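Local coordinates for cellulase (Xanthomonas axonopodis pv. citri, PDB 4W7W), which probably hydrolyses beta-1,4-glucosidic bonds in cellulose chains as a family 5 glycoside hydrolase, and holds glucose units of cellopentaose in its cleft, at residues Y226-K229 with G233-P236; T297-A300 with W304-P307; P310-P315 with S320-M325. All coordinates share one frame; numbering follows the deposited sequence.

Interaction 1: residues Y226-K229 with G233-P236; sequences YLDK and GTKP. With BGC (beta-D-glucopyranose), chain C.
Asp228 turns its CG in between its own backbone N and carbonyl carbon (chi1 59°), which points the carboxylate into the curl of chain at 233-235. Both oxygens are used. OD1 takes the amide of Gly233 (N to OD1 2.8 Å) on its syn side, somewhat out of the carboxylate plane. OD2 accepts from Lys235 N at 3.0 Å, on the anti side and 33° out of the plane, while the bond from Thr234 N to OD2 is bent and weak. A water donates to Asp228 OD2 (2.6 Å) and also meets Thr234 OG1 at 3.1 Å. Ser232, in the intervening loop, is hydrogen-bonded to Thr234 OG1 and adds a weak bond to OD2. One acid thus draws in three consecutive amides, the middle one weakly, and so braces the bend; these N-H donors would be expected to stabilise its negative charge.

Tyr226 is the second element. Its CG lies anti to the carbonyl carbon (chi1 -68°), and the ring lies obliquely against Gly233, whose CA comes to 3.7 Å from Tyr226 CD1; the bare glycine backbone fits close here. Next to this contact, Tyr226 CD2 is 3.6 Å from O6 of the chain C glucose, a sugar also held by Glu154 and the carbonyl of Tyr231. The loop so braced forms part of one glucan pocket. It leaves the barrel at the end of strand 219-226 and leads to helix 243-258; the OH of Tyr226 bonds to Glu266 on the next strand, 262-268, and Leu227 packs against Ala278 and Met282 of helix 273-288.

Interaction 2: residues T297-A300 with W304-P307; sequences TWWA and WWKP. With BGC (beta-D-glucopyranose), chain B.
Trp299 and Trp305 meet with their indoles crossing at about a right angle. Trp299 reaches out with CG anti to its backbone N (chi1 -175°), which carries the ring across to Trp305. Trp305 instead has CG anti to the carbonyl carbon (chi1 -64°), and brings the benzene half of its ring forward. Trp299 NE1 comes to 3.7 Å from Trp305 CZ2; Trp299 CZ2 lies 3.8 Å from the same Trp305 CZ2, at the edge and in the plane of the Trp305 ring. With the planes 77° apart, the pair is an oblique aromatic contact.

Ala300 touches both rings. The peptide bond joining it to Trp299 is cis, and its CB sits 3.4 Å above one face of the Trp299 indole, offset toward the rim. That same methyl touches Trp305 NE1 at 3.8 Å. The indole N-H of Trp305 is taken up by the carbonyl of Ala301, which would restrain the rotation of the ring, and Tyr309 stacks on Trp305 while Phe34 meets it edge-to-face.

The chain B glucose lies against both indoles: Trp299 meets it with NE1 and CZ2, Trp305 with CH2 of its benzene part. Trp299 CZ2 is 3.3 Å from its O5, and Trp305 CH2 approaches that same O5 at 3.5 Å, with the oxygen in the plane of the Trp305 ring. Trp299 NE1 stands 3.1 Å from O1 of the sugar; a weak hydrogen bond joins this nitrogen to Tyr309 OH. Glu33 binds the sugar as well. A tryptophan followed by a non-proline cis peptide at the end of the eighth barrel strand is a recurring feature of family 5 (β/α)8 glycosidases, where it lines the sugar-binding cleft.

Interaction 3: residues P310-P315 with S320-M325; sequences PFTVQP and SDKPQM
Pro310 gives its carbonyl oxygen to the side-chain amide of Gln324, NE2 to O 3.0 Å. The donor lies in the carbonyl plane and the acceptor almost exactly in the amide plane, although the N-H is bent away from a straight line (138°). Gln324 NE2 has a further acceptor in the carbonyl of Thr269, so the amide nitrogen ties two loops together. Pro310 CG sits over the centre of one face of the ring of Phe311, its neighbour in sequence.

At Thr312, OG1, turned anti to the backbone N (chi1 -179°), accepts from Gln314 N at 3.0 Å and makes an ST turn. The carbonyl of Thr312 receives a hydrogen bond from a water that donates equally to Gln324 OE1, so the glutamine amide is engaged at both ends. Thr312 CG2 rests 3.9 Å from Lys322 CE.

These residues belong to the tail that follows the last strand of the (β/α)8 barrel. Here it doubles back on itself before entering the short helix 325-328, and Val313 packs on the start of that helix. Val313 CB is 3.9 Å from Met325 CE, the two side chains crossing near a right angle, while Val313 CG1 packs on Gln324 CB. A second water donates to Val313 O and accepts from Lys322 N, bridging the two backbones.

Gln314 offers its carbonyl to Lys322: the lysine, bent at both chi2 (-69°) and chi4, runs its methylenes past Thr312 O and curls until NZ reaches Gln314 O at 2.8 Å, in the carbonyl plane. The side chain of Gln314 points elsewhere, bonding to Gly302 N and Asp54. Last comes Pro315, whose CA lies 3.3 Å from Ser320 O.

Overall arrangement
The chain meets the three contacts one after another, with none crossing or enclosing another. Interaction 1 closes a tight loop between strand 219-226 and helix 243-258; interaction 2 folds the start of the tail back on the end of strand 293-301; interaction 3 closes the final turn before helix 325-328. In space they join up. Tyr226 OH touches Trp299 CB, linking the sixth and eighth barrel strands beside the glucan cleft. Phe311 packs against the carbonyl of Gly233, bringing the tail to the loop of interaction 1. Between 297-300 and 310-315, probable hydrogen bonds from Trp298 NE1 to Phe311 O and from Val313 N to Ala300 O fasten the tail to the last strand.

Interaction 1: residues Y226-K229 with G233-P236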
loop_
_atom_site.group_PDB
_atom_site.type_symbol
_atom_site.label_atom_id
_atom_site.label_comp_id
_atom_site.label_asym_id
_atom_site.label_seq_id
_atom_site.Cartn_x
_atom_site.Cartn_y
_atom_site.Cartn_z
ATOM N N TYR A 226 12.211 -2.098 -0.441
ATOM C CA TYR A 226 13.082 -1.566 -1.485
ATOM C C TYR A 226 14.492 -2.114 -1.283
ATOM O O TYR A 226 14.825 -2.623 -0.210
ATOM C CB TYR A 226 13.039 -0.034 -1.450
ATOM C CG TYR A 226 11.692 0.522 -1.860
ATOM C CD1 TYR A 226 11.374 0.710 -3.193
ATOM C CD2 TYR A 226 10.724 0.858 -0.913
ATOM C CE1 TYR A 226 10.142 1.218 -3.577
ATOM C CE2 TYR A 226 9.481 1.364 -1.303
ATOM C CZ TYR A 226 9.199 1.547 -2.646
ATOM O OH TYR A 226 8.003 2.047 -3.092
ATOM N N LEU A 227 15.305 -2.053 -2.335
ATOM C CA LEU A 227 16.532 -2.841 -2.377
ATOM C C LEU A 227 17.812 -2.021 -2.436
ATOM O O LEU A 227 18.889 -2.584 -2.610
ATOM C CB LEU A 227 16.493 -3.806 -3.571
ATOM C CG LEU A 227 15.373 -4.848 -3.636
ATOM C CD1 LEU A 227 15.661 -5.914 -4.672
ATOM C CD2 LEU A 227 15.026 -5.440 -2.282
ATOM N N ASP A 228 17.706 -0.709 -2.302
ATOM C CA ASP A 228 18.886 0.134 -2.148
ATOM C C ASP A 228 19.436 0.067 -0.704
ATOM O O ASP A 228 18.874 -0.632 0.139
ATOM C CB ASP A 228 18.637 1.567 -2.678
ATOM C CG ASP A 228 17.498 2.295 -1.995
ATOM O OD1 ASP A 228 16.648 1.657 -1.335
ATOM O OD2 ASP A 228 17.442 3.536 -2.176
ATOM N N LYS A 229 20.558 0.753 -0.435
ATOM C CA LYS A 229 21.334 0.522 0.793
ATOM C C LYS A 229 20.538 0.716 2.068
ATOM O O LYS A 229 20.749 -0.027 3.035
ATOM C CB LYS A 229 22.589 1.412 0.837
ATOM C CG LYS A 229 23.513 1.177 2.042
ATOM C CD LYS A 229 24.650 2.199 2.114
ATOM C CE LYS A 229 25.766 1.770 3.068
ATOM N NZ LYS A 229 25.320 1.646 4.488
ATOM N N GLY A 233 14.257 3.178 -1.421
ATOM C CA GLY A 233 13.907 3.352 -2.819
ATOM C C GLY A 233 14.275 4.719 -3.378
ATOM O O GLY A 233 13.634 5.212 -4.310
ATOM N N THR A 234 15.297 5.345 -2.802
ATOM C CA THR A 234 15.725 6.660 -3.246
ATOM C C THR A 234 16.778 6.580 -4.360
ATOM O O THR A 234 16.932 7.536 -5.127
ATOM C CB THR A 234 16.207 7.501 -2.060
ATOM O OG1 THR A 234 17.226 6.806 -1.355
ATOM C CG2 THR A 234 15.059 7.768 -1.118
ATOM N N LYS A 235 17.450 5.428 -4.465
ATOM C CA LYS A 235 18.457 5.206 -5.497
ATOM C C LYS A 235 18.091 4.013 -6.369
ATOM O O LYS A 235 17.518 3.039 -5.887
ATOM C CB LYS A 235 19.818 4.961 -4.851
ATOM C CG LYS A 235 20.331 6.136 -4.034
ATOM C CD LYS A 235 20.632 7.349 -4.906
ATOM C CE LYS A 235 20.611 8.641 -4.107
ATOM N NZ LYS A 235 21.357 8.519 -2.827
ATOM N N PRO A 236 18.478 4.061 -7.656
ATOM C CA PRO A 236 18.153 2.995 -8.595
ATOM C C PRO A 236 19.150 1.833 -8.552
ATOM O O PRO A 236 19.658 1.401 -9.584
ATOM C CB PRO A 236 18.228 3.712 -9.943
ATOM C CG PRO A 236 19.327 4.688 -9.743
ATOM C CD PRO A 236 19.101 5.206 -8.350
HETATM C C2 BGC C . 11.713 7.223 3.010
HETATM C C3 BGC C . 10.285 7.217 2.484
HETATM C C4 BGC C . 10.006 5.958 1.669
HETATM C C5 BGC C . 10.407 4.723 2.467
HETATM C C6 BGC C . 10.319 3.459 1.632
HETATM C C1 BGC C . 11.970 5.932 3.762
HETATM O O2 BGC C . 11.936 8.323 3.899
HETATM O O3 BGC C . 10.080 8.368 1.665
HETATM O O4 BGC C . 8.636 5.910 1.265
HETATM O O5 BGC C . 11.766 4.822 2.892
HETATM O O6 BGC C . 10.761 2.323 2.382
HETATM O O HOH W 1 19.437 4.652 -0.858
#

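Interaction 2: residues T297-A300 with W304-P307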
loop_
_atom_site.group_PDB
_atom_site.type_symbol
_atom_site.label_atom_id
_atom_site.label_comp_id
_atom_site.label_asym_id
_atom_site.label_seq_id
_atom_site.Cartn_x
_atom_site.Cartn_y
_atom_site.Cartn_z
ATOM N N THR A 297 1.804 -5.225 -4.785
ATOM C CA THR A 297 1.573 -4.119 -5.715
ATOM C C THR A 297 2.869 -3.339 -5.889
ATOM O O THR A 297 3.418 -2.773 -4.956
ATOM C CB THR A 297 0.421 -3.181 -5.273
ATOM O OG1 THR A 297 0.487 -2.867 -3.872
ATOM C CG2 THR A 297 -0.931 -3.808 -5.538
ATOM N N TRP A 298 3.335 -3.310 -7.131
ATOM C CA TRP A 298 4.551 -2.607 -7.529
ATOM C C TRP A 298 4.396 -1.096 -7.381
ATOM O O TRP A 298 3.330 -0.542 -7.671
ATOM C CB TRP A 298 4.799 -2.931 -8.994
ATOM C CG TRP A 298 5.895 -2.171 -9.659
ATOM C CD1 TRP A 298 5.791 -0.962 -10.274
ATOM C CD2 TRP A 298 7.257 -2.567 -9.783
ATOM N NE1 TRP A 298 6.999 -0.585 -10.800
ATOM C CE2 TRP A 298 7.924 -1.559 -10.515
ATOM C CE3 TRP A 298 7.978 -3.690 -9.389
ATOM C CZ2 TRP A 298 9.277 -1.662 -10.875
ATOM C CZ3 TRP A 298 9.309 -3.779 -9.737
ATOM C CH2 TRP A 298 9.940 -2.772 -10.473
ATOM N N TRP A 299 5.465 -0.428 -6.986
ATOM C CA TRP A 299 5.531 1.027 -6.979
ATOM C C TRP A 299 6.397 1.457 -8.165
ATOM O O TRP A 299 7.594 1.208 -8.140
ATOM C CB TRP A 299 6.135 1.561 -5.672
ATOM C CG TRP A 299 6.062 3.062 -5.657
ATOM C CD1 TRP A 299 6.952 3.925 -6.232
ATOM C CD2 TRP A 299 4.981 3.853 -5.188
ATOM N NE1 TRP A 299 6.501 5.215 -6.111
ATOM C CE2 TRP A 299 5.285 5.197 -5.484
ATOM C CE3 TRP A 299 3.777 3.558 -4.559
ATOM C CZ2 TRP A 299 4.425 6.245 -5.148
ATOM C CZ3 TRP A 299 2.910 4.592 -4.243
ATOM C CH2 TRP A 299 3.242 5.915 -4.526
ATOM N N ALA A 300 5.855 2.106 -9.202
ATOM C CA ALA A 300 4.466 2.535 -9.371
ATOM C C ALA A 300 4.197 2.775 -10.847
ATOM O O ALA A 300 5.109 2.814 -11.679
ATOM C CB ALA A 300 4.206 3.828 -8.607
ATOM N N TRP A 304 1.802 10.718 -14.098
ATOM C CA TRP A 304 2.551 11.903 -13.707
ATOM C C TRP A 304 4.013 11.657 -13.264
ATOM O O TRP A 304 4.621 12.511 -12.610
ATOM C CB TRP A 304 1.771 12.643 -12.622
ATOM C CG TRP A 304 0.645 13.498 -13.131
ATOM C CD1 TRP A 304 0.013 13.434 -14.344
ATOM C CD2 TRP A 304 0.007 14.553 -12.410
ATOM N NE1 TRP A 304 -0.970 14.392 -14.421
ATOM C CE2 TRP A 304 -0.986 15.100 -13.251
ATOM C CE3 TRP A 304 0.198 15.106 -11.150
ATOM C CZ2 TRP A 304 -1.791 16.168 -12.858
ATOM C CZ3 TRP A 304 -0.606 16.163 -10.756
ATOM C CH2 TRP A 304 -1.583 16.682 -11.611
ATOM N N TRP A 305 4.587 10.518 -13.627
ATOM C CA TRP A 305 6.021 10.301 -13.404
ATOM C C TRP A 305 6.856 10.938 -14.514
ATOM O O TRP A 305 6.485 10.888 -15.681
ATOM C CB TRP A 305 6.328 8.812 -13.315
ATOM C CG TRP A 305 5.663 8.162 -12.142
ATOM C CD1 TRP A 305 4.645 7.252 -12.170
ATOM C CD2 TRP A 305 5.956 8.404 -10.766
ATOM N NE1 TRP A 305 4.298 6.907 -10.891
ATOM C CE2 TRP A 305 5.088 7.597 -10.009
ATOM C CE3 TRP A 305 6.879 9.207 -10.098
ATOM C CZ2 TRP A 305 5.112 7.575 -8.608
ATOM C CZ3 TRP A 305 6.892 9.195 -8.706
ATOM C CH2 TRP A 305 6.013 8.382 -7.977
ATOM N N LYS A 306 7.985 11.540 -14.138
ATOM C CA LYS A 306 8.902 12.170 -15.104
ATOM C C LYS A 306 9.680 11.102 -15.868
ATOM O O LYS A 306 9.824 9.980 -15.378
ATOM C CB LYS A 306 9.896 13.109 -14.405
ATOM C CG LYS A 306 9.257 14.271 -13.653
ATOM C CD LYS A 306 10.237 15.414 -13.436
ATOM C CE LYS A 306 10.129 16.011 -12.040
ATOM N NZ LYS A 306 10.847 15.178 -11.034
ATOM N N PRO A 307 10.197 11.445 -17.063
ATOM C CA PRO A 307 10.891 10.473 -17.917
ATOM C C PRO A 307 11.993 9.676 -17.216
ATOM O O PRO A 307 12.200 8.504 -17.525
ATOM C CB PRO A 307 11.488 11.346 -19.024
ATOM C CG PRO A 307 10.557 12.498 -19.126
ATOM C CD PRO A 307 10.105 12.766 -17.719
HETATM C C2 BGC B . 8.692 9.368 -5.144
HETATM C C3 BGC B . 8.315 10.850 -5.119
HETATM C C4 BGC B . 6.810 11.075 -5.268
HETATM C C5 BGC B . 6.041 10.153 -4.337
HETATM C C6 BGC B . 4.549 10.183 -4.625
HETATM C C1 BGC B . 7.841 8.585 -4.158
HETATM O O1 BGC B . 8.103 7.175 -4.243
HETATM O O2 BGC B . 10.081 9.207 -4.818
HETATM O O3 BGC B . 9.038 11.527 -6.155
HETATM O O4 BGC B . 6.459 12.405 -4.892
HETATM O O5 BGC B . 6.481 8.803 -4.494
HETATM O O6 BGC B . 3.904 9.464 -3.602
#

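Interaction 3: residues P310-P315 with S320-M325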
loop_
_atom_site.group_PDB
_atom_site.type_symbol
_atom_site.label_atom_id
_atom_site.label_comp_id
_atom_site.label_asym_id
_atom_site.label_seq_id
_atom_site.Cartn_x
_atom_site.Cartn_y
_atom_site.Cartn_z
ATOM N N PRO A 310 12.918 6.021 -12.082
ATOM C CA PRO A 310 13.457 4.690 -12.364
ATOM C C PRO A 310 12.489 3.538 -12.211
ATOM O O PRO A 310 12.801 2.432 -12.638
ATOM C CB PRO A 310 14.617 4.553 -11.354
ATOM C CG PRO A 310 14.284 5.493 -10.256
ATOM C CD PRO A 310 13.583 6.647 -10.920
ATOM N N PHE A 311 11.353 3.774 -11.546
ATOM C CA PHE A 311 10.460 2.679 -11.155
ATOM C C PHE A 311 9.129 2.690 -11.894
ATOM O O PHE A 311 8.243 1.919 -11.565
ATOM C CB PHE A 311 10.214 2.706 -9.636
ATOM C CG PHE A 311 11.468 2.673 -8.809
ATOM C CD1 PHE A 311 12.523 1.800 -9.076
ATOM C CD2 PHE A 311 11.548 3.470 -7.689
ATOM C CE1 PHE A 311 13.656 1.777 -8.256
ATOM C CE2 PHE A 311 12.652 3.442 -6.869
ATOM C CZ PHE A 311 13.716 2.610 -7.160
ATOM N N THR A 312 8.955 3.565 -12.870
ATOM C CA THR A 312 7.684 3.629 -13.553
ATOM C C THR A 312 7.395 2.393 -14.388
ATOM O O THR A 312 8.243 1.959 -15.167
ATOM C CB THR A 312 7.561 4.874 -14.432
ATOM O OG1 THR A 312 6.265 4.852 -15.029
ATOM C CG2 THR A 312 8.651 4.981 -15.528
ATOM N N VAL A 313 6.178 1.876 -14.282
ATOM C CA VAL A 313 5.673 0.922 -15.262
ATOM C C VAL A 313 4.448 1.470 -15.997
ATOM O O VAL A 313 3.717 0.708 -16.633
ATOM C CB VAL A 313 5.450 -0.502 -14.694
ATOM C CG1 VAL A 313 6.791 -1.091 -14.271
ATOM C CG2 VAL A 313 4.440 -0.518 -13.559
ATOM N N GLN A 314 4.246 2.789 -15.943
ATOM C CA GLN A 314 3.222 3.407 -16.764
ATOM C C GLN A 314 3.632 3.266 -18.232
ATOM O O GLN A 314 4.744 3.634 -18.576
ATOM C CB GLN A 314 3.094 4.883 -16.413
ATOM C CG GLN A 314 1.963 5.589 -17.148
ATOM C CD GLN A 314 0.571 5.172 -16.716
ATOM O OE1 GLN A 314 0.369 4.457 -15.726
ATOM N NE2 GLN A 314 -0.409 5.671 -17.436
ATOM N N PRO A 315 2.741 2.735 -19.095
ATOM C CA PRO A 315 3.129 2.569 -20.490
ATOM C C PRO A 315 3.428 3.899 -21.109
ATOM O O PRO A 315 2.908 4.946 -20.692
ATOM C CB PRO A 315 1.909 1.914 -21.118
ATOM C CG PRO A 315 0.779 2.322 -20.249
ATOM C CD PRO A 315 1.366 2.293 -18.861
ATOM N N SER A 320 4.133 1.653 -25.515
ATOM C CA SER A 320 5.078 0.585 -25.219
ATOM C C SER A 320 5.129 0.271 -23.736
ATOM O O SER A 320 4.931 1.128 -22.866
ATOM C CB SER A 320 6.468 0.924 -25.730
ATOM O OG SER A 320 7.019 2.029 -25.040
ATOM N N ASP A 321 5.430 -0.987 -23.456
ATOM C CA ASP A 321 5.598 -1.439 -22.098
ATOM C C ASP A 321 6.930 -0.971 -21.519
ATOM O O ASP A 321 7.943 -0.919 -22.230
ATOM C CB ASP A 321 5.586 -2.955 -22.024
ATOM C CG ASP A 321 4.282 -3.577 -22.451
ATOM O OD1 ASP A 321 3.214 -2.901 -22.470
ATOM O OD2 ASP A 321 4.331 -4.789 -22.728
ATOM N N LYS A 322 6.938 -0.681 -20.220
ATOM C CA LYS A 322 8.174 -0.368 -19.527
ATOM C C LYS A 322 8.955 -1.652 -19.253
ATOM O O LYS A 322 8.382 -2.746 -19.203
ATOM C CB LYS A 322 7.883 0.401 -18.245
ATOM C CG LYS A 322 7.338 1.806 -18.490
ATOM C CD LYS A 322 8.405 2.705 -19.097
ATOM C CE LYS A 322 7.941 4.142 -19.247
ATOM N NZ LYS A 322 6.859 4.260 -20.237
ATOM N N PRO A 323 10.280 -1.527 -19.098
ATOM C CA PRO A 323 11.131 -2.720 -18.985
ATOM C C PRO A 323 10.758 -3.694 -17.886
ATOM O O PRO A 323 10.722 -4.905 -18.101
ATOM C CB PRO A 323 12.525 -2.117 -18.775
ATOM C CG PRO A 323 12.453 -0.819 -19.523
ATOM C CD PRO A 323 11.087 -0.294 -19.205
ATOM N N GLN A 324 10.424 -3.184 -16.713
ATOM C CA GLN A 324 10.149 -4.080 -15.594
ATOM C C GLN A 324 8.842 -4.836 -15.774
ATOM O O GLN A 324 8.651 -5.896 -15.192
ATOM C CB GLN A 324 10.130 -3.322 -14.265
ATOM C CG GLN A 324 11.463 -2.668 -13.896
ATOM C CD GLN A 324 11.559 -1.213 -14.293
ATOM O OE1 GLN A 324 11.183 -0.853 -15.413
ATOM N NE2 GLN A 324 12.086 -0.382 -13.415
ATOM N N MET A 325 7.945 -4.296 -16.595
ATOM C CA MET A 325 6.681 -4.947 -16.823
ATOM C C MET A 325 6.830 -6.309 -17.474
ATOM O O MET A 325 6.001 -7.177 -17.238
ATOM C CB MET A 325 5.777 -4.076 -17.690
ATOM C CG MET A 325 4.421 -4.704 -18.009
ATOM S SD MET A 325 3.488 -5.299 -16.588
ATOM C CE MET A 325 3.564 -3.730 -15.790
HETATM O O HOH W 2 10.881 1.827 -15.843
HETATM O O HOH W 3 4.480 -0.935 -18.748
#